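PDB 5GXX: glucanase from Clostridium thermocellum, which probably hydrolyses internal beta-1,4-glucosidic bonds of cellulose as a family 9 endoglucanase of the cellulosome. Local coordinates for residues Asn484-Leu489 with Pro587-Ala592; Leu580-Tyr585 with Lys594-Val599. The protein carries 1 engineered substitution. One frame throughout, in Å; residues are numbered along the deposited sequence.

Contact 1: residues Asn484-Leu489 with Pro587-Ala592; sequences NYYMDL and PVFDGA. With CA (calcium ion), chain D.
Asn-484 and Tyr-486 meet Pro-587 and Phe-589 where two neighbouring antiparallel strands, 481-488 and 588-590, join in a five-stranded sheet of the C-terminal beta-sandwich module, whose sequence matches a cellulose binding domain. One backbone hydrogen bond ties the segments: Asn-484 N donates to Pro-587 O at 3.2 Å. Side chains on one side of this link do the rest. The Asn-484 amide reaches across to the Phe-589 ring, its ND2 lying 3.3 Å from CE1 of Phe-589; the approach is oblique, with the amide and ring planes 32° apart. Tyr-486 points its ring edge at the proline, CE2 standing 3.6 Å from CG of Pro-587, which lies near the plane of the ring. With CG of Tyr-486 anti to its carbonyl carbon (chi1 -60°), the ring leans out from the strand and back toward Asn-484 and brings OH to the edge of Phe-589, 4.1 Å from CZ of that residue. There Asn-484 ND2 donates to Tyr-486 OH at 3.1 Å in an almost straight bond (179°) lying in the amide plane. The other end of the amide, OD1, accepts from Lys-531 NZ of the adjoining strand 527-534, and the same lysine makes a cation-pi contact with Phe-589. At the far end of strand 481-488, Asp-488 O binds a calcium ion at 2.3 Å, in a site completed by water, Glu-491, Asp-566, Asn-569 and Asp-570. The amide of Asn-484 is thus gripped at both ends: OD1 and ND2 each have a polar partner, which fixes which end is oxygen and which nitrogen, and satisfies a buried polar group beside the phenylalanine ring.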
loop_
_atom_site.group_PDB
_atom_site.type_symbol
_atom_site.label_atom_id
_atom_site.label_comp_id
_atom_site.label_asym_id
_atom_site.label_seq_id
_atom_site.Cartn_x
_atom_site.Cartn_y
_atom_site.Cartn_z
ATOM N N ASN A 484 7.523 -18.022 21.954
ATOM C CA ASN A 484 6.677 -17.996 23.143
ATOM C C ASN A 484 6.670 -16.634 23.835
ATOM O O ASN A 484 7.699 -15.943 23.878
ATOM C CB ASN A 484 7.147 -19.063 24.134
ATOM C CG ASN A 484 7.002 -20.481 23.608
ATOM O OD1 ASN A 484 6.320 -20.744 22.619
ATOM N ND2 ASN A 484 7.632 -21.426 24.308
ATOM N N TYR A 485 5.497 -16.253 24.352
ATOM C CA TYR A 485 5.350 -15.052 25.168
ATOM C C TYR A 485 4.928 -15.484 26.576
ATOM O O TYR A 485 3.830 -16.006 26.765
ATOM C CB TYR A 485 4.294 -14.090 24.580
ATOM C CG TYR A 485 4.219 -12.783 25.344
ATOM C CD1 TYR A 485 3.364 -12.645 26.443
ATOM C CD2 TYR A 485 5.013 -11.693 24.980
ATOM C CE1 TYR A 485 3.324 -11.450 27.168
ATOM C CE2 TYR A 485 4.964 -10.501 25.691
ATOM C CZ TYR A 485 4.123 -10.389 26.781
ATOM O OH TYR A 485 4.128 -9.181 27.448
ATOM N N TYR A 486 5.812 -15.271 27.551
ATOM C CA TYR A 486 5.617 -15.733 28.918
ATOM C C TYR A 486 5.131 -14.637 29.859
ATOM O O TYR A 486 5.629 -13.508 29.830
ATOM C CB TYR A 486 6.932 -16.276 29.495
ATOM C CG TYR A 486 7.540 -17.441 28.762
ATOM C CD1 TYR A 486 7.160 -18.750 29.054
ATOM C CD2 TYR A 486 8.525 -17.235 27.807
ATOM C CE1 TYR A 486 7.730 -19.833 28.396
ATOM C CE2 TYR A 486 9.101 -18.313 27.150
ATOM C CZ TYR A 486 8.696 -19.603 27.447
ATOM O OH TYR A 486 9.280 -20.660 26.782
ATOM N N MET A 487 4.201 -15.025 30.725
ATOM C CA MET A 487 3.572 -14.132 31.691
ATOM C C MET A 487 3.582 -14.753 33.082
ATOM O O MET A 487 3.578 -15.976 33.217
ATOM C CB MET A 487 2.107 -13.918 31.309
ATOM C CG MET A 487 1.905 -13.384 29.914
ATOM S SD MET A 487 0.215 -13.710 29.379
ATOM C CE MET A 487 0.368 -15.348 28.651
ATOM N N ASP A 488 3.538 -13.894 34.097
ATOM C CA ASP A 488 3.289 -14.309 35.470
ATOM C C ASP A 488 1.858 -13.876 35.790
ATOM O O ASP A 488 1.538 -12.691 35.735
ATOM C CB ASP A 488 4.301 -13.648 36.411
ATOM C CG ASP A 488 4.176 -14.121 37.850
ATOM O OD1 ASP A 488 3.086 -14.573 38.247
ATOM O OD2 ASP A 488 5.185 -14.047 38.585
ATOM N N LEU A 489 1.007 -14.849 36.094
ATOM C CA LEU A 489 -0.409 -14.576 36.337
ATOM C C LEU A 489 -0.755 -14.550 37.821
ATOM O O LEU A 489 -1.929 -14.662 38.185
ATOM C CB LEU A 489 -1.285 -15.587 35.588
ATOM C CG LEU A 489 -1.189 -15.602 34.051
ATOM C CD1 LEU A 489 -2.255 -16.527 33.485
ATOM C CD2 LEU A 489 -1.304 -14.218 33.437
ATOM N N PRO A 587 11.579 -16.428 23.236
ATOM C CA PRO A 587 12.458 -17.384 22.558
ATOM C C PRO A 587 11.827 -18.006 21.318
ATOM O O PRO A 587 10.612 -18.202 21.250
ATOM C CB PRO A 587 12.730 -18.435 23.640
ATOM C CG PRO A 587 11.520 -18.370 24.530
ATOM C CD PRO A 587 11.192 -16.904 24.577
ATOM N N VAL A 588 12.684 -18.297 20.342
ATOM C CA VAL A 588 12.288 -18.898 19.077
ATOM C C VAL A 588 12.683 -20.366 19.088
ATOM O O VAL A 588 13.759 -20.715 19.598
ATOM C CB VAL A 588 12.996 -18.179 17.920
ATOM C CG1 VAL A 588 12.641 -18.828 16.582
ATOM C CG2 VAL A 588 12.663 -16.674 17.919
ATOM N N PHE A 589 11.810 -21.187 18.509
ATOM C CA PHE A 589 11.947 -22.646 18.415
ATOM C C PHE A 589 11.817 -23.146 16.970
ATOM O O PHE A 589 11.023 -22.634 16.174
ATOM C CB PHE A 589 10.899 -23.345 19.304
ATOM C CG PHE A 589 10.971 -22.962 20.754
ATOM C CD1 PHE A 589 10.395 -21.784 21.218
ATOM C CD2 PHE A 589 11.596 -23.810 21.661
ATOM C CE1 PHE A 589 10.481 -21.437 22.561
ATOM C CE2 PHE A 589 11.671 -23.478 23.006
ATOM C CZ PHE A 589 11.115 -22.296 23.459
ATOM N N ASP A 590 12.639 -24.140 16.637
ATOM C CA ASP A 590 12.493 -24.931 15.429
ATOM C C ASP A 590 12.000 -26.269 15.946
ATOM O O ASP A 590 12.754 -26.972 16.626
ATOM C CB ASP A 590 13.878 -25.089 14.791
ATOM C CG ASP A 590 13.872 -25.974 13.551
ATOM O OD1 ASP A 590 12.852 -26.628 13.237
ATOM O OD2 ASP A 590 14.918 -26.003 12.864
ATOM N N GLY A 591 10.741 -26.597 15.672
ATOM C CA GLY A 591 10.077 -27.715 16.342
ATOM C C GLY A 591 10.168 -27.506 17.846
ATOM O O GLY A 591 9.847 -26.421 18.342
ATOM N N ALA A 592 10.600 -28.535 18.576
ATOM C CA ALA A 592 10.814 -28.429 20.020
ATOM C C ALA A 592 12.207 -27.942 20.459
ATOM O O ALA A 592 12.502 -27.909 21.656
ATOM C CB ALA A 592 10.492 -29.770 20.668
HETATM CA CA CA D . 1.638 -10.413 35.316
HETATM O O HOH W 1 0.315 -10.438 33.336
#

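Contact 2: residues Leu580-Tyr585 with Lys594-Val599; sequences LAKTKY and KIFGEV
Gly-597 and Glu-598 pack against Lys-584 just beyond a classic beta bulge, in which Ile-595 and Phe-596 both face Val-588, while an ST turn shapes the opposing segment of this surface contact in the beta-sandwich module. Hydrogen bonds come first. Between the backbones, Glu-598 N donates to Lys-584 O at 2.8 Å; within 580-585, the ST turn is a side chain to backbone bond, Thr-583 OG1 accepting from Tyr-585 N over 3.0 Å. The chain turns at Gly-597 with a positive phi (99°), which lets CA of Gly-597 come within 3.1 Å of Lys-584 O. Packing round Phe-596 is mixed. Its CE2 edge meets Thr-583 O in the ring plane at 3.8 Å, whereas the apolar part comes from CD of Lys-582 and CA of Lys-584, which approach obliquely. The chain of Lys-582 crosses the phenylalanine side chain at about a right angle and ends in a salt bridge with Asp-445. Charge pairing closes the outer side: chi1 of 72° sets CG of Lys-584 between its backbone N and carbonyl carbon, over the centre of one face of the Tyr-585 ring. From there the extended lysine chain reaches the glutamate, where NZ of Lys-584 forms a salt bridge with OE2 of Glu-598 at 2.7 Å, from 45° out of the carboxylate plane.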
loop_
_atom_site.group_PDB
_atom_site.type_symbol
_atom_site.label_atom_id
_atom_site.label_comp_id
_atom_site.label_asym_id
_atom_site.label_seq_id
_atom_site.Cartn_x
_atom_site.Cartn_y
_atom_site.Cartn_z
ATOM N N LEU A 580 10.256 -1.132 18.153
ATOM C CA LEU A 580 10.673 -2.507 17.896
ATOM C C LEU A 580 12.131 -2.712 18.264
ATOM O O LEU A 580 12.981 -1.895 17.907
ATOM C CB LEU A 580 10.490 -2.861 16.423
ATOM C CG LEU A 580 9.056 -3.218 16.040
ATOM C CD1 LEU A 580 8.992 -3.219 14.523
ATOM C CD2 LEU A 580 8.644 -4.564 16.625
ATOM N N ALA A 581 12.404 -3.794 18.983
ATOM C CA ALA A 581 13.770 -4.171 19.323
ATOM C C ALA A 581 13.859 -5.679 19.466
ATOM O O ALA A 581 12.927 -6.315 19.959
ATOM C CB ALA A 581 14.197 -3.510 20.613
ATOM N N LYS A 582 14.994 -6.245 19.058
ATOM C CA LYS A 582 15.267 -7.653 19.316
ATOM C C LYS A 582 15.108 -7.948 20.806
ATOM O O LYS A 582 15.545 -7.167 21.657
ATOM C CB LYS A 582 16.693 -8.008 18.874
ATOM C CG LYS A 582 17.018 -9.490 18.983
ATOM C CD LYS A 582 18.342 -9.826 18.280
ATOM C CE LYS A 582 19.481 -9.009 18.862
ATOM N NZ LYS A 582 20.722 -9.167 18.045
ATOM N N THR A 583 14.462 -9.065 21.116
ATOM C CA THR A 583 14.334 -9.488 22.501
ATOM C C THR A 583 14.690 -10.952 22.690
ATOM O O THR A 583 14.195 -11.840 21.983
ATOM C CB THR A 583 12.933 -9.237 23.114
ATOM O OG1 THR A 583 12.864 -9.892 24.386
ATOM C CG2 THR A 583 11.804 -9.768 22.202
ATOM N N LYS A 584 15.512 -11.206 23.701
ATOM C CA LYS A 584 15.870 -12.583 23.985
ATOM C C LYS A 584 14.826 -13.281 24.844
ATOM O O LYS A 584 14.884 -14.496 25.013
ATOM C CB LYS A 584 17.253 -12.638 24.638
ATOM C CG LYS A 584 17.270 -12.123 26.068
ATOM C CD LYS A 584 18.706 -11.868 26.491
ATOM C CE LYS A 584 18.847 -11.981 27.990
ATOM N NZ LYS A 584 20.272 -12.269 28.309
ATOM N N TYR A 585 13.845 -12.520 25.336
ATOM C CA TYR A 585 12.823 -13.062 26.234
ATOM C C TYR A 585 11.545 -13.604 25.579
ATOM O O TYR A 585 10.617 -14.034 26.277
ATOM C CB TYR A 585 12.499 -12.044 27.327
ATOM C CG TYR A 585 13.714 -11.513 28.047
ATOM C CD1 TYR A 585 14.399 -12.305 28.967
ATOM C CD2 TYR A 585 14.164 -10.215 27.828
ATOM C CE1 TYR A 585 15.510 -11.823 29.647
ATOM C CE2 TYR A 585 15.269 -9.722 28.508
ATOM C CZ TYR A 585 15.935 -10.532 29.408
ATOM O OH TYR A 585 17.033 -10.037 30.079
ATOM N N LYS A 594 14.924 -25.071 21.023
ATOM C CA LYS A 594 15.131 -23.629 21.129
ATOM C C LYS A 594 16.358 -23.217 20.332
ATOM O O LYS A 594 17.437 -23.800 20.485
ATOM C CB LYS A 594 15.229 -23.173 22.594
ATOM C CG LYS A 594 15.415 -21.667 22.781
ATOM C CD LYS A 594 15.405 -21.265 24.263
ATOM C CE LYS A 594 16.619 -21.806 25.033
ATOM N NZ LYS A 594 17.859 -21.271 24.421
ATOM N N ILE A 595 16.160 -22.240 19.456
ATOM C CA ILE A 595 17.231 -21.717 18.606
ATOM C C ILE A 595 17.672 -20.284 18.924
ATOM O O ILE A 595 18.722 -19.846 18.461
ATOM C CB ILE A 595 16.942 -21.927 17.100
ATOM C CG1 ILE A 595 15.758 -21.085 16.615
ATOM C CG2 ILE A 595 16.698 -23.404 16.811
ATOM C CD1 ILE A 595 15.618 -21.100 15.091
ATOM N N PHE A 596 16.899 -19.554 19.732
ATOM C CA PHE A 596 17.311 -18.234 20.203
ATOM C C PHE A 596 16.622 -17.864 21.515
ATOM O O PHE A 596 15.451 -18.170 21.702
ATOM C CB PHE A 596 17.021 -17.165 19.144
ATOM C CG PHE A 596 17.524 -15.803 19.522
ATOM C CD1 PHE A 596 18.871 -15.495 19.400
ATOM C CD2 PHE A 596 16.673 -14.861 20.081
ATOM C CE1 PHE A 596 19.351 -14.245 19.780
ATOM C CE2 PHE A 596 17.138 -13.610 20.460
ATOM C CZ PHE A 596 18.484 -13.301 20.314
ATOM N N GLY A 597 17.342 -17.206 22.419
ATOM C CA GLY A 597 16.685 -16.566 23.565
ATOM C C GLY A 597 16.746 -17.384 24.838
ATOM O O GLY A 597 17.512 -18.343 24.929
ATOM N N GLU A 598 15.925 -17.002 25.813
ATOM C CA GLU A 598 15.944 -17.563 27.154
ATOM C C GLU A 598 14.514 -17.879 27.574
ATOM O O GLU A 598 13.569 -17.292 27.048
ATOM C CB GLU A 598 16.557 -16.555 28.133
ATOM C CG GLU A 598 18.069 -16.412 28.044
ATOM C CD GLU A 598 18.617 -15.288 28.910
ATOM O OE1 GLU A 598 17.880 -14.751 29.767
ATOM O OE2 GLU A 598 19.806 -14.944 28.733
ATOM N N VAL A 599 14.368 -18.805 28.517
ATOM C CA VAL A 599 13.069 -19.164 29.069
ATOM C C VAL A 599 13.069 -18.881 30.568
ATOM O O VAL A 599 14.150 -18.771 31.164
ATOM C CB VAL A 599 12.729 -20.649 28.812
ATOM C CG1 VAL A 599 12.853 -20.987 27.342
ATOM C CG2 VAL A 599 13.642 -21.560 29.626
#

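In the fold
The centres of contacts 1 and 2 lie about 9 Å apart in the C-terminal beta-sandwich module, and their segments alternate along the chain: 484-489, 580-585, 587-592, 594-599. Strands 588-590 and 593-596 are successive neighbours in the five-stranded sheet, so the second segments of the two contacts touch directly, with probable hydrogen bonds from Ile-595 N to Val-588 O and from Val-588 N to Phe-596 O. Strand 581-583 instead pairs with strand 447-456 in the other sheet. Contact 1 therefore joins strands within one sheet, whereas contact 2 joins the ends of strands 593-596 and 581-583, and the loops after them, across the two sheets; the last strands of the chain thus touch both sheets of the module.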